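Local atomic coordinates of bluetongue virus COAT protein VP7 (Bluetongue virus, PDB entry 1BVP), a protein that forms, as a homotrimer, the capsomers that assemble on the VP3 scaffold to build the bluetongue virus core, and is linked to host cell surface receptor binding. Residues M158-L163 against R189-F194; A284-T289 against L311-L316; A8-R13 against M30-I35; R13-L18 against F62-D67. All coordinates share one frame; numbering follows the deposited sequence.

Interaction 1: residues M158-L163 against R189-F194; sequences MIQVSL and RRIENF
With CG anti to the backbone N (chi1 -158°) and its chain bent further out, Met158 carries its terminal methyl to Arg189, while Gln160, whose CG stands between its backbone N and carbonyl carbon (chi1 56°), runs extended from there and carries its amide oxygen to Ile191. Both pairs belong to the β-sandwich (jelly-roll) domain of VP7, where strands 158-163 and 183-195 each pair with strand 241-252 and meet one another through side chains alone. No hydrogen bond links the two segments, and the nearest CA atoms, those of Gln160 and Ile191, are 8.6 Å apart. The Met158 side chain crosses that of Arg189 at about a right angle, and CE lies at the edge of the guanidinium, near its plane, 4.0 Å from Arg189 NH1. The hydrogen bonds of that guanidinium come from outside the two segments: Leu130 and Thr132 of the second subunit accept from NH2 and NE, and Gln246 of the same chain is another partner of NH2. The sheet also runs on across this interface, Ile191 lying in a parallel ladder with a strand of the second subunit. Gln160 OE1 takes a hydrogen bond from Gly139 N and NE2 gives one to Gln137 O; Gln160 OE1 and CB each lie 4.1 Å from Ile191 CD1.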
loop_
_atom_site.group_PDB
_atom_site.type_symbol
_atom_site.label_atom_id
_atom_site.label_comp_id
_atom_site.label_asym_id
_atom_site.label_seq_id
_atom_site.Cartn_x
_atom_site.Cartn_y
_atom_site.Cartn_z
ATOM N N MET A 158 16.596 10.396 12.279
ATOM C CA MET A 158 17.710 10.036 13.135
ATOM C C MET A 158 18.306 11.097 14.040
ATOM O O MET A 158 18.341 12.289 13.697
ATOM C CB MET A 158 18.801 9.581 12.186
ATOM C CG MET A 158 19.798 8.714 12.777
ATOM S SD MET A 158 19.723 7.179 11.929
ATOM C CE MET A 158 19.763 6.264 13.309
ATOM N N ILE A 159 18.768 10.656 15.207
ATOM C CA ILE A 159 19.481 11.543 16.122
ATOM C C ILE A 159 20.735 10.787 16.580
ATOM O O ILE A 159 20.811 9.535 16.485
ATOM C CB ILE A 159 18.674 11.969 17.378
ATOM C CG1 ILE A 159 18.574 10.826 18.375
ATOM C CG2 ILE A 159 17.329 12.544 17.001
ATOM C CD1 ILE A 159 18.364 11.314 19.771
ATOM N N GLN A 160 21.739 11.545 17.016
ATOM C CA GLN A 160 22.995 10.967 17.546
ATOM C C GLN A 160 23.267 11.745 18.804
ATOM O O GLN A 160 22.842 12.908 18.925
ATOM C CB GLN A 160 24.175 11.076 16.582
ATOM C CG GLN A 160 24.461 12.485 16.129
ATOM C CD GLN A 160 25.340 12.531 14.902
ATOM O OE1 GLN A 160 25.626 11.513 14.286
ATOM N NE2 GLN A 160 25.757 13.723 14.525
ATOM N N VAL A 161 23.837 11.047 19.778
ATOM C CA VAL A 161 24.153 11.622 21.075
ATOM C C VAL A 161 25.653 11.432 21.318
ATOM O O VAL A 161 26.186 10.319 21.087
ATOM C CB VAL A 161 23.397 10.865 22.212
ATOM C CG1 VAL A 161 23.420 11.646 23.485
ATOM C CG2 VAL A 161 22.002 10.569 21.812
ATOM N N SER A 162 26.323 12.522 21.717
ATOM C CA SER A 162 27.762 12.509 22.056
ATOM C C SER A 162 27.824 12.452 23.580
ATOM O O SER A 162 27.186 13.264 24.266
ATOM C CB SER A 162 28.452 13.807 21.638
ATOM O OG SER A 162 28.369 14.057 20.256
ATOM N N LEU A 163 28.567 11.499 24.117
ATOM C CA LEU A 163 28.704 11.380 25.573
ATOM C C LEU A 163 30.181 11.521 26.025
ATOM O O LEU A 163 31.079 10.840 25.475
ATOM C CB LEU A 163 28.239 9.987 26.052
ATOM C CG LEU A 163 26.869 9.315 25.992
ATOM C CD1 LEU A 163 25.902 10.037 26.884
ATOM C CD2 LEU A 163 26.388 9.247 24.572
ATOM N N ARG A 189 22.029 2.350 18.202
ATOM C CA ARG A 189 23.278 1.689 17.866
ATOM C C ARG A 189 24.480 2.478 18.407
ATOM O O ARG A 189 24.399 3.694 18.675
ATOM C CB ARG A 189 23.387 1.608 16.352
ATOM C CG ARG A 189 22.281 0.864 15.696
ATOM C CD ARG A 189 22.412 0.914 14.197
ATOM N NE ARG A 189 21.255 0.313 13.521
ATOM C CZ ARG A 189 20.147 0.977 13.164
ATOM N NH1 ARG A 189 20.028 2.276 13.405
ATOM N NH2 ARG A 189 19.144 0.348 12.568
ATOM N N ARG A 190 25.569 1.765 18.644
ATOM C CA ARG A 190 26.830 2.396 19.052
ATOM C C ARG A 190 27.466 2.860 17.738
ATOM O O ARG A 190 27.485 2.080 16.765
ATOM C CB ARG A 190 27.785 1.365 19.680
ATOM C CG ARG A 190 27.673 1.269 21.172
ATOM C CD ARG A 190 28.504 0.133 21.733
ATOM N NE ARG A 190 27.862 -1.177 21.588
ATOM C CZ ARG A 190 28.337 -2.135 20.793
ATOM N NH1 ARG A 190 29.459 -1.921 20.086
ATOM N NH2 ARG A 190 27.670 -3.281 20.662
ATOM N N ILE A 191 27.889 4.124 17.650
ATOM C CA ILE A 191 28.587 4.577 16.433
ATOM C C ILE A 191 30.045 4.157 16.700
ATOM O O ILE A 191 30.761 4.775 17.495
ATOM C CB ILE A 191 28.505 6.093 16.218
ATOM C CG1 ILE A 191 27.039 6.549 16.173
ATOM C CG2 ILE A 191 29.188 6.461 14.898
ATOM C CD1 ILE A 191 26.866 8.048 15.996
ATOM N N GLU A 192 30.432 3.037 16.100
ATOM C CA GLU A 192 31.739 2.416 16.285
ATOM C C GLU A 192 32.948 3.232 15.852
ATOM O O GLU A 192 34.019 3.053 16.422
ATOM C CB GLU A 192 31.739 1.049 15.590
ATOM C CG GLU A 192 32.684 0.021 16.158
ATOM C CD GLU A 192 32.577 -0.108 17.664
ATOM O OE1 GLU A 192 31.463 0.011 18.235
ATOM O OE2 GLU A 192 33.634 -0.332 18.292
ATOM N N ASN A 193 32.797 4.120 14.870
ATOM C CA ASN A 193 33.912 4.936 14.378
ATOM C C ASN A 193 33.356 6.291 14.038
ATOM O O ASN A 193 32.545 6.388 13.122
ATOM C CB ASN A 193 34.481 4.311 13.100
ATOM C CG ASN A 193 35.853 4.858 12.718
ATOM O OD1 ASN A 193 36.090 5.245 11.569
ATOM N ND2 ASN A 193 36.788 4.789 13.645
ATOM N N PHE A 194 33.725 7.315 14.803
ATOM C CA PHE A 194 33.240 8.673 14.557
ATOM C C PHE A 194 34.363 9.715 14.476
ATOM O O PHE A 194 35.494 9.450 14.826
ATOM C CB PHE A 194 32.228 9.092 15.625
ATOM C CG PHE A 194 32.767 9.062 17.034
ATOM C CD1 PHE A 194 32.856 7.860 17.735
ATOM C CD2 PHE A 194 33.094 10.251 17.697
ATOM C CE1 PHE A 194 33.251 7.837 19.085
ATOM C CE2 PHE A 194 33.488 10.244 19.045
ATOM C CZ PHE A 194 33.563 9.041 19.741
#

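Interaction 2: residues A284-T289 against L311-L316; sequences AILNRT and LLLSTL
In the helical domain of VP7, helix 276-286 is set against helix 304-323, and the meeting point is the branched tip of Leu313, lodged between Ile285 and Leu286. The two methyls of this fork divide the work. Leu313 CD1 touches Leu286, lying 4.0 Å from its CD2 and equally near its CG, the two side chains crossing at a slant. CD2 turns to the other neighbour, and Leu313 CD2 lies 4.2 Å from Ile285 CD1; here the side chains slide past one another in opposite directions. Leu286 leaves its backbone to one side of the direct line, and its end, with CG beside the backbone N (chi1 -73°), comes back to the contact. A type I turn runs from Leu286 to Thr289. Leu286 O is gripped twice there, by Thr289 N at 2.9 Å and by Thr289 OG1 at 2.7 Å, the hydroxyl donating in the carbonyl plane onto a lone pair. Val270 and Tyr271 of helix 263-271 and Leu70 of helix 55-73 add further apolar surface around the same three side chains. Apolar side chains of neighbouring helices thus interlock in the buried core of the helical domain.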
loop_
_atom_site.group_PDB
_atom_site.type_symbol
_atom_site.label_atom_id
_atom_site.label_comp_id
_atom_site.label_asym_id
_atom_site.label_seq_id
_atom_site.Cartn_x
_atom_site.Cartn_y
_atom_site.Cartn_z
ATOM N N ALA A 284 -12.698 20.693 -13.421
ATOM C CA ALA A 284 -13.869 21.521 -13.095
ATOM C C ALA A 284 -14.617 21.041 -11.857
ATOM O O ALA A 284 -15.062 21.848 -11.050
ATOM C CB ALA A 284 -14.817 21.589 -14.272
ATOM N N ILE A 285 -14.790 19.734 -11.713
ATOM C CA ILE A 285 -15.480 19.210 -10.547
ATOM C C ILE A 285 -14.624 19.428 -9.293
ATOM O O ILE A 285 -15.132 19.879 -8.270
ATOM C CB ILE A 285 -15.806 17.697 -10.728
ATOM C CG1 ILE A 285 -16.742 17.494 -11.914
ATOM C CG2 ILE A 285 -16.410 17.113 -9.468
ATOM C CD1 ILE A 285 -16.844 16.062 -12.348
ATOM N N LEU A 286 -13.326 19.150 -9.363
ATOM C CA LEU A 286 -12.478 19.323 -8.183
ATOM C C LEU A 286 -12.323 20.794 -7.740
ATOM O O LEU A 286 -12.085 21.060 -6.551
ATOM C CB LEU A 286 -11.136 18.617 -8.376
ATOM C CG LEU A 286 -11.229 17.083 -8.296
ATOM C CD1 LEU A 286 -9.937 16.413 -8.653
ATOM C CD2 LEU A 286 -11.705 16.613 -6.919
ATOM N N ASN A 287 -12.534 21.747 -8.658
ATOM C CA ASN A 287 -12.449 23.188 -8.314
ATOM C C ASN A 287 -13.481 23.611 -7.306
ATOM O O ASN A 287 -13.409 24.696 -6.754
ATOM C CB ASN A 287 -12.628 24.100 -9.534
ATOM C CG ASN A 287 -11.397 24.129 -10.410
ATOM O OD1 ASN A 287 -10.290 23.842 -9.933
ATOM N ND2 ASN A 287 -11.569 24.461 -11.695
ATOM N N ARG A 288 -14.488 22.782 -7.123
ATOM C CA ARG A 288 -15.574 23.081 -6.216
ATOM C C ARG A 288 -15.335 22.403 -4.885
ATOM O O ARG A 288 -16.240 22.325 -4.060
ATOM C CB ARG A 288 -16.876 22.558 -6.833
ATOM C CG ARG A 288 -17.756 23.559 -7.559
ATOM C CD ARG A 288 -17.202 24.150 -8.846
ATOM N NE ARG A 288 -16.812 25.548 -8.666
ATOM C CZ ARG A 288 -17.482 26.460 -7.950
ATOM N NH1 ARG A 288 -18.637 26.184 -7.328
ATOM N NH2 ARG A 288 -16.898 27.630 -7.720
ATOM N N THR A 289 -14.128 21.881 -4.688
ATOM C CA THR A 289 -13.782 21.176 -3.458
ATOM C C THR A 289 -12.468 21.695 -2.858
ATOM O O THR A 289 -11.831 22.610 -3.398
ATOM C CB THR A 289 -13.641 19.653 -3.727
ATOM O OG1 THR A 289 -12.428 19.400 -4.446
ATOM C CG2 THR A 289 -14.821 19.133 -4.571
ATOM N N LEU A 311 -13.945 8.749 -4.116
ATOM C CA LEU A 311 -14.531 7.452 -4.475
ATOM C C LEU A 311 -15.562 7.576 -5.598
ATOM O O LEU A 311 -15.507 6.859 -6.603
ATOM C CB LEU A 311 -15.183 6.809 -3.268
ATOM C CG LEU A 311 -14.142 6.477 -2.219
ATOM C CD1 LEU A 311 -14.822 5.730 -1.102
ATOM C CD2 LEU A 311 -13.027 5.635 -2.845
ATOM N N LEU A 312 -16.467 8.531 -5.431
ATOM C CA LEU A 312 -17.498 8.795 -6.410
ATOM C C LEU A 312 -16.883 9.189 -7.780
ATOM O O LEU A 312 -17.277 8.665 -8.843
ATOM C CB LEU A 312 -18.426 9.875 -5.849
ATOM C CG LEU A 312 -19.829 9.548 -5.276
ATOM C CD1 LEU A 312 -19.940 8.178 -4.734
ATOM C CD2 LEU A 312 -20.213 10.564 -4.233
ATOM N N LEU A 313 -15.874 10.055 -7.766
ATOM C CA LEU A 313 -15.229 10.463 -9.017
ATOM C C LEU A 313 -14.484 9.311 -9.683
ATOM O O LEU A 313 -14.461 9.221 -10.896
ATOM C CB LEU A 313 -14.264 11.590 -8.760
ATOM C CG LEU A 313 -14.507 12.905 -9.466
ATOM C CD1 LEU A 313 -13.254 13.717 -9.238
ATOM C CD2 LEU A 313 -14.762 12.733 -10.958
ATOM N N SER A 314 -13.868 8.433 -8.894
ATOM C CA SER A 314 -13.143 7.285 -9.428
ATOM C C SER A 314 -14.097 6.369 -10.188
ATOM O O SER A 314 -13.799 5.914 -11.304
ATOM C CB SER A 314 -12.467 6.519 -8.295
ATOM O OG SER A 314 -11.631 5.526 -8.855
ATOM N N THR A 315 -15.254 6.103 -9.585
ATOM C CA THR A 315 -16.269 5.301 -10.235
ATOM C C THR A 315 -16.740 6.016 -11.515
ATOM O O THR A 315 -16.829 5.396 -12.584
ATOM C CB THR A 315 -17.451 5.074 -9.299
ATOM O OG1 THR A 315 -16.968 4.486 -8.094
ATOM C CG2 THR A 315 -18.469 4.113 -9.920
ATOM N N LEU A 316 -17.014 7.318 -11.436
ATOM C CA LEU A 316 -17.439 8.043 -12.633
ATOM C C LEU A 316 -16.392 7.930 -13.742
ATOM O O LEU A 316 -16.745 7.867 -14.931
ATOM C CB LEU A 316 -17.728 9.503 -12.327
ATOM C CG LEU A 316 -18.269 10.369 -13.470
ATOM C CD1 LEU A 316 -19.684 9.946 -13.797
ATOM C CD2 LEU A 316 -18.286 11.849 -13.036
#

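Interaction 3: residues A8-R13 against M30-I35; sequences ALTVMR and MEILGI
Thr10 and Ile32 meet at about a right angle, the threonine methyl lying against two arms of the isoleucine. Thr10 CG2 lies 3.9 Å from Ile32 CG2 and just as far from Ile32 CD1, so a single methyl touches both the short branch and the end of the long one. This follows from the first torsion of Thr10: at chi1 -66° its methyl is anti to the backbone N and faces the other helix, while the hydroxyl stands beside that N. The polar end of Thr10 has its partners outside the two segments, OG1 being hydrogen-bonded to Ala6 O, one helical turn back, and to Thr102 N. The second pair is built differently. Helix 2-15 and helix 27-44 are successive elements of the all-helical domain, and within 8-13 and 30-35 the nearest CA atoms are those of Val11 and Leu33, 6.7 Å apart. Leu33 leaves its backbone off the direct line and brings its end round, with Leu33 CD2 lying 4.2 Å from the carbonyl oxygen Val11 O and 4.5 Å from Val11 CG1. Leu33 thus packs partly on main chain as well as on a side chain. Val11 in turn touches Met64 and Met68 of helix 55-73, while the loop residues Pro100 and Phe101 rest against Ile32 and Thr10 respectively.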
loop_
_atom_site.group_PDB
_atom_site.type_symbol
_atom_site.label_atom_id
_atom_site.label_comp_id
_atom_site.label_asym_id
_atom_site.label_seq_id
_atom_site.Cartn_x
_atom_site.Cartn_y
_atom_site.Cartn_z
ATOM N N ALA A 8 -26.229 6.322 -5.743
ATOM C CA ALA A 8 -25.468 6.865 -6.884
ATOM C C ALA A 8 -24.386 5.872 -7.315
ATOM O O ALA A 8 -24.233 5.551 -8.505
ATOM C CB ALA A 8 -24.870 8.159 -6.526
ATOM N N LEU A 9 -23.683 5.338 -6.324
ATOM C CA LEU A 9 -22.625 4.360 -6.531
ATOM C C LEU A 9 -23.148 3.097 -7.219
ATOM O O LEU A 9 -22.507 2.564 -8.157
ATOM C CB LEU A 9 -22.081 3.992 -5.165
ATOM C CG LEU A 9 -20.641 3.551 -4.972
ATOM C CD1 LEU A 9 -19.723 4.614 -5.557
ATOM C CD2 LEU A 9 -20.424 3.430 -3.479
ATOM N N THR A 10 -24.278 2.593 -6.711
ATOM C CA THR A 10 -24.941 1.411 -7.265
ATOM C C THR A 10 -25.301 1.611 -8.729
ATOM O O THR A 10 -24.990 0.768 -9.575
ATOM C CB THR A 10 -26.219 1.114 -6.538
ATOM O OG1 THR A 10 -25.921 0.743 -5.197
ATOM C CG2 THR A 10 -26.927 -0.041 -7.212
ATOM N N VAL A 11 -25.930 2.743 -9.034
ATOM C CA VAL A 11 -26.318 3.047 -10.407
ATOM C C VAL A 11 -25.148 3.195 -11.350
ATOM O O VAL A 11 -25.193 2.696 -12.496
ATOM C CB VAL A 11 -27.147 4.309 -10.476
ATOM C CG1 VAL A 11 -27.454 4.637 -11.894
ATOM C CG2 VAL A 11 -28.410 4.144 -9.630
ATOM N N MET A 12 -24.106 3.904 -10.897
ATOM C CA MET A 12 -22.921 4.106 -11.740
ATOM C C MET A 12 -22.201 2.805 -12.009
ATOM O O MET A 12 -21.787 2.568 -13.141
ATOM C CB MET A 12 -21.949 5.097 -11.146
ATOM C CG MET A 12 -22.513 6.471 -10.907
ATOM S SD MET A 12 -21.129 7.608 -10.548
ATOM C CE MET A 12 -20.923 7.394 -8.826
ATOM N N ARG A 13 -22.068 1.941 -10.997
ATOM C CA ARG A 13 -21.376 0.670 -11.244
ATOM C C ARG A 13 -22.180 -0.214 -12.218
ATOM O O ARG A 13 -21.601 -0.969 -12.996
ATOM C CB ARG A 13 -21.041 -0.069 -9.941
ATOM C CG ARG A 13 -20.215 0.721 -8.952
ATOM C CD ARG A 13 -19.848 -0.059 -7.655
ATOM N NE ARG A 13 -18.679 -0.914 -7.842
ATOM C CZ ARG A 13 -18.647 -2.245 -7.664
ATOM N NH1 ARG A 13 -19.735 -2.919 -7.269
ATOM N NH2 ARG A 13 -17.524 -2.927 -7.932
ATOM N N MET A 30 -30.563 -5.088 -14.370
ATOM C CA MET A 30 -31.742 -4.575 -15.051
ATOM C C MET A 30 -32.806 -4.089 -14.078
ATOM O O MET A 30 -33.492 -3.112 -14.346
ATOM C CB MET A 30 -32.320 -5.628 -15.975
ATOM C CG MET A 30 -31.591 -5.780 -17.282
ATOM S SD MET A 30 -32.432 -7.150 -18.131
ATOM C CE MET A 30 -32.438 -6.557 -19.971
ATOM N N GLU A 31 -32.950 -4.775 -12.955
ATOM C CA GLU A 31 -33.923 -4.375 -11.963
ATOM C C GLU A 31 -33.617 -2.968 -11.438
ATOM O O GLU A 31 -34.504 -2.134 -11.331
ATOM C CB GLU A 31 -33.898 -5.374 -10.845
ATOM C CG GLU A 31 -34.743 -4.996 -9.676
ATOM C CD GLU A 31 -34.422 -5.860 -8.465
ATOM O OE1 GLU A 31 -33.804 -6.950 -8.650
ATOM O OE2 GLU A 31 -34.766 -5.449 -7.326
ATOM N N ILE A 32 -32.337 -2.700 -11.185
ATOM C CA ILE A 32 -31.850 -1.413 -10.678
ATOM C C ILE A 32 -31.917 -0.290 -11.730
ATOM O O ILE A 32 -32.423 0.812 -11.448
ATOM C CB ILE A 32 -30.370 -1.566 -10.205
ATOM C CG1 ILE A 32 -30.294 -2.437 -8.952
ATOM C CG2 ILE A 32 -29.710 -0.212 -9.962
ATOM C CD1 ILE A 32 -28.913 -3.051 -8.771
ATOM N N LEU A 33 -31.343 -0.543 -12.912
ATOM C CA LEU A 33 -31.347 0.443 -13.979
ATOM C C LEU A 33 -32.752 0.820 -14.358
ATOM O O LEU A 33 -33.035 1.978 -14.636
ATOM C CB LEU A 33 -30.627 -0.064 -15.217
ATOM C CG LEU A 33 -29.114 -0.126 -15.048
ATOM C CD1 LEU A 33 -28.456 -0.364 -16.382
ATOM C CD2 LEU A 33 -28.627 1.170 -14.436
ATOM N N GLY A 34 -33.630 -0.173 -14.372
ATOM C CA GLY A 34 -35.017 0.056 -14.707
ATOM C C GLY A 34 -35.631 1.102 -13.816
ATOM O O GLY A 34 -36.110 2.130 -14.299
ATOM N N ILE A 35 -35.618 0.845 -12.517
ATOM C CA ILE A 35 -36.178 1.784 -11.550
ATOM C C ILE A 35 -35.508 3.151 -11.551
ATOM O O ILE A 35 -36.175 4.202 -11.538
ATOM C CB ILE A 35 -36.047 1.238 -10.138
ATOM C CG1 ILE A 35 -36.407 -0.238 -10.164
ATOM C CG2 ILE A 35 -36.994 1.992 -9.194
ATOM C CD1 ILE A 35 -36.392 -0.908 -8.834
#

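Interaction 4: residues R13-L18 against F62-D67; sequences RACATL and FFMCLD
Cys15 and Cys65 bring their sulfurs together where helix 2-15 packs on helix 55-73 in the helical domain of VP7. At 3.7 Å, the separation of Cys15 SG and Cys65 SG is one of van der Waals contact and far too long for a disulfide. Both thiols stand beside their own backbone N, and each side chain sets out toward the other helix. Met64 closes the same small group: its chain is extended as far as SD and then bends (chi3 66°), laying Met64 CE 3.9 Å from Cys15 SG. The close packing is thus a cluster of three sulfur-bearing residues, all buried, with Leu316 of helix 304-323 adding to it beside Cys65. Around this cluster 13-18 turns to other partners. A type I turn runs from Cys15 to Leu18, closed by Leu18 N on Cys15 O at 3.1 Å. Ala14 and Leu18 pack on Leu33 of helix 27-44, while Arg13, Ala16 and Thr17 meet the third subunit; Arg13 is partly exposed to solvent, and its carbonyl oxygen accepts a bond from Asn107 of that subunit. Back at the buried side, Cys65 SG also lies 4.1 Å from Cys15 CB.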
loop_
_atom_site.group_PDB
_atom_site.type_symbol
_atom_site.label_atom_id
_atom_site.label_comp_id
_atom_site.label_asym_id
_atom_site.label_seq_id
_atom_site.Cartn_x
_atom_site.Cartn_y
_atom_site.Cartn_z
ATOM N N ARG A 13 -22.068 1.941 -10.997
ATOM C CA ARG A 13 -21.376 0.670 -11.244
ATOM C C ARG A 13 -22.180 -0.214 -12.218
ATOM O O ARG A 13 -21.601 -0.969 -12.996
ATOM C CB ARG A 13 -21.041 -0.069 -9.941
ATOM C CG ARG A 13 -20.215 0.721 -8.952
ATOM C CD ARG A 13 -19.848 -0.059 -7.655
ATOM N NE ARG A 13 -18.679 -0.914 -7.842
ATOM C CZ ARG A 13 -18.647 -2.245 -7.664
ATOM N NH1 ARG A 13 -19.735 -2.919 -7.269
ATOM N NH2 ARG A 13 -17.524 -2.927 -7.932
ATOM N N ALA A 14 -23.507 -0.082 -12.200
ATOM C CA ALA A 14 -24.396 -0.834 -13.090
ATOM C C ALA A 14 -24.189 -0.336 -14.521
ATOM O O ALA A 14 -24.129 -1.127 -15.474
ATOM C CB ALA A 14 -25.838 -0.620 -12.675
ATOM N N CYS A 15 -24.093 0.980 -14.688
ATOM C CA CYS A 15 -23.894 1.499 -16.029
ATOM C C CYS A 15 -22.552 1.053 -16.618
ATOM O O CYS A 15 -22.423 0.923 -17.833
ATOM C CB CYS A 15 -23.959 3.015 -16.030
ATOM S SG CYS A 15 -25.528 3.713 -15.624
ATOM N N ALA A 16 -21.546 0.821 -15.776
ATOM C CA ALA A 16 -20.227 0.404 -16.271
ATOM C C ALA A 16 -20.276 -1.012 -16.794
ATOM O O ALA A 16 -19.285 -1.536 -17.274
ATOM C CB ALA A 16 -19.194 0.505 -15.186
ATOM N N THR A 17 -21.425 -1.645 -16.621
ATOM C CA THR A 17 -21.671 -3.002 -17.074
ATOM C C THR A 17 -22.009 -3.028 -18.571
ATOM O O THR A 17 -21.736 -4.002 -19.261
ATOM C CB THR A 17 -22.836 -3.545 -16.266
ATOM O OG1 THR A 17 -22.345 -4.122 -15.052
ATOM C CG2 THR A 17 -23.615 -4.520 -17.018
ATOM N N LEU A 18 -22.591 -1.939 -19.067
ATOM C CA LEU A 18 -23.005 -1.796 -20.459
ATOM C C LEU A 18 -21.854 -1.718 -21.450
ATOM O O LEU A 18 -21.797 -0.802 -22.284
ATOM C CB LEU A 18 -23.900 -0.563 -20.584
ATOM C CG LEU A 18 -25.357 -0.721 -20.099
ATOM C CD1 LEU A 18 -25.587 -2.012 -19.426
ATOM C CD2 LEU A 18 -25.740 0.375 -19.162
ATOM N N PHE A 62 -24.325 8.928 -19.607
ATOM C CA PHE A 62 -23.193 9.465 -18.884
ATOM C C PHE A 62 -23.618 10.715 -18.109
ATOM O O PHE A 62 -23.229 10.894 -16.944
ATOM C CB PHE A 62 -22.031 9.808 -19.801
ATOM C CG PHE A 62 -20.862 10.362 -19.051
ATOM C CD1 PHE A 62 -20.077 9.524 -18.260
ATOM C CD2 PHE A 62 -20.622 11.732 -19.025
ATOM C CE1 PHE A 62 -19.077 10.042 -17.440
ATOM C CE2 PHE A 62 -19.626 12.268 -18.209
ATOM C CZ PHE A 62 -18.853 11.426 -17.413
ATOM N N PHE A 63 -24.428 11.573 -18.732
ATOM C CA PHE A 63 -24.883 12.768 -18.042
ATOM C C PHE A 63 -25.719 12.419 -16.838
ATOM O O PHE A 63 -25.696 13.136 -15.843
ATOM C CB PHE A 63 -25.657 13.670 -18.961
ATOM C CG PHE A 63 -24.832 14.254 -20.063
ATOM C CD1 PHE A 63 -23.454 14.425 -19.915
ATOM C CD2 PHE A 63 -25.432 14.644 -21.262
ATOM C CE1 PHE A 63 -22.692 14.976 -20.945
ATOM C CE2 PHE A 63 -24.673 15.193 -22.291
ATOM C CZ PHE A 63 -23.306 15.361 -22.141
ATOM N N MET A 64 -26.406 11.277 -16.892
ATOM C CA MET A 64 -27.237 10.851 -15.768
ATOM C C MET A 64 -26.309 10.485 -14.617
ATOM O O MET A 64 -26.571 10.793 -13.465
ATOM C CB MET A 64 -28.095 9.643 -16.153
ATOM C CG MET A 64 -28.886 9.124 -14.982
ATOM S SD MET A 64 -29.700 7.584 -15.263
ATOM C CE MET A 64 -28.328 6.392 -15.476
ATOM N N CYS A 65 -25.214 9.817 -14.945
ATOM C CA CYS A 65 -24.235 9.430 -13.948
ATOM C C CYS A 65 -23.547 10.662 -13.357
ATOM O O CYS A 65 -23.383 10.766 -12.125
ATOM C CB CYS A 65 -23.235 8.533 -14.598
ATOM S SG CYS A 65 -23.913 6.913 -14.874
ATOM N N LEU A 66 -23.184 11.608 -14.226
ATOM C CA LEU A 66 -22.573 12.851 -13.781
ATOM C C LEU A 66 -23.516 13.562 -12.802
ATOM O O LEU A 66 -23.106 13.986 -11.718
ATOM C CB LEU A 66 -22.272 13.735 -14.977
ATOM C CG LEU A 66 -21.546 15.068 -14.744
ATOM C CD1 LEU A 66 -20.350 14.920 -13.833
ATOM C CD2 LEU A 66 -21.098 15.597 -16.097
ATOM N N ASP A 67 -24.799 13.636 -13.143
ATOM C CA ASP A 67 -25.772 14.283 -12.258
ATOM C C ASP A 67 -25.828 13.618 -10.907
ATOM O O ASP A 67 -25.917 14.282 -9.876
ATOM C CB ASP A 67 -27.186 14.236 -12.853
ATOM C CG ASP A 67 -27.499 15.431 -13.728
ATOM O OD1 ASP A 67 -26.808 16.467 -13.624
ATOM O OD2 ASP A 67 -28.453 15.337 -14.523
#

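How the interactions relate
The four contacts sample both halves of VP7. Interaction 1 lies in the β-sandwich domain, across the chain's centre from the others. The nearest atoms of interactions 1 and 2 are about 34 Å apart. Between interactions 1 and 3 the nearest atoms are about 41 Å apart. The remaining three form one continuous helical core. Interactions 3 and 4 share Arg13 and helix 2-15, their centres only 8 Å apart, and Leu33 CD2 reaches Ala14 CB at 3.8 Å. Interaction 2 joins both: Leu312 CD1 touches Leu9 CD1 at 3.7 Å, and Leu316 CD1 meets Phe62 CE1 at 3.7 Å. In the trimer, Arg189 bonds to the second subunit and Arg13 to the third.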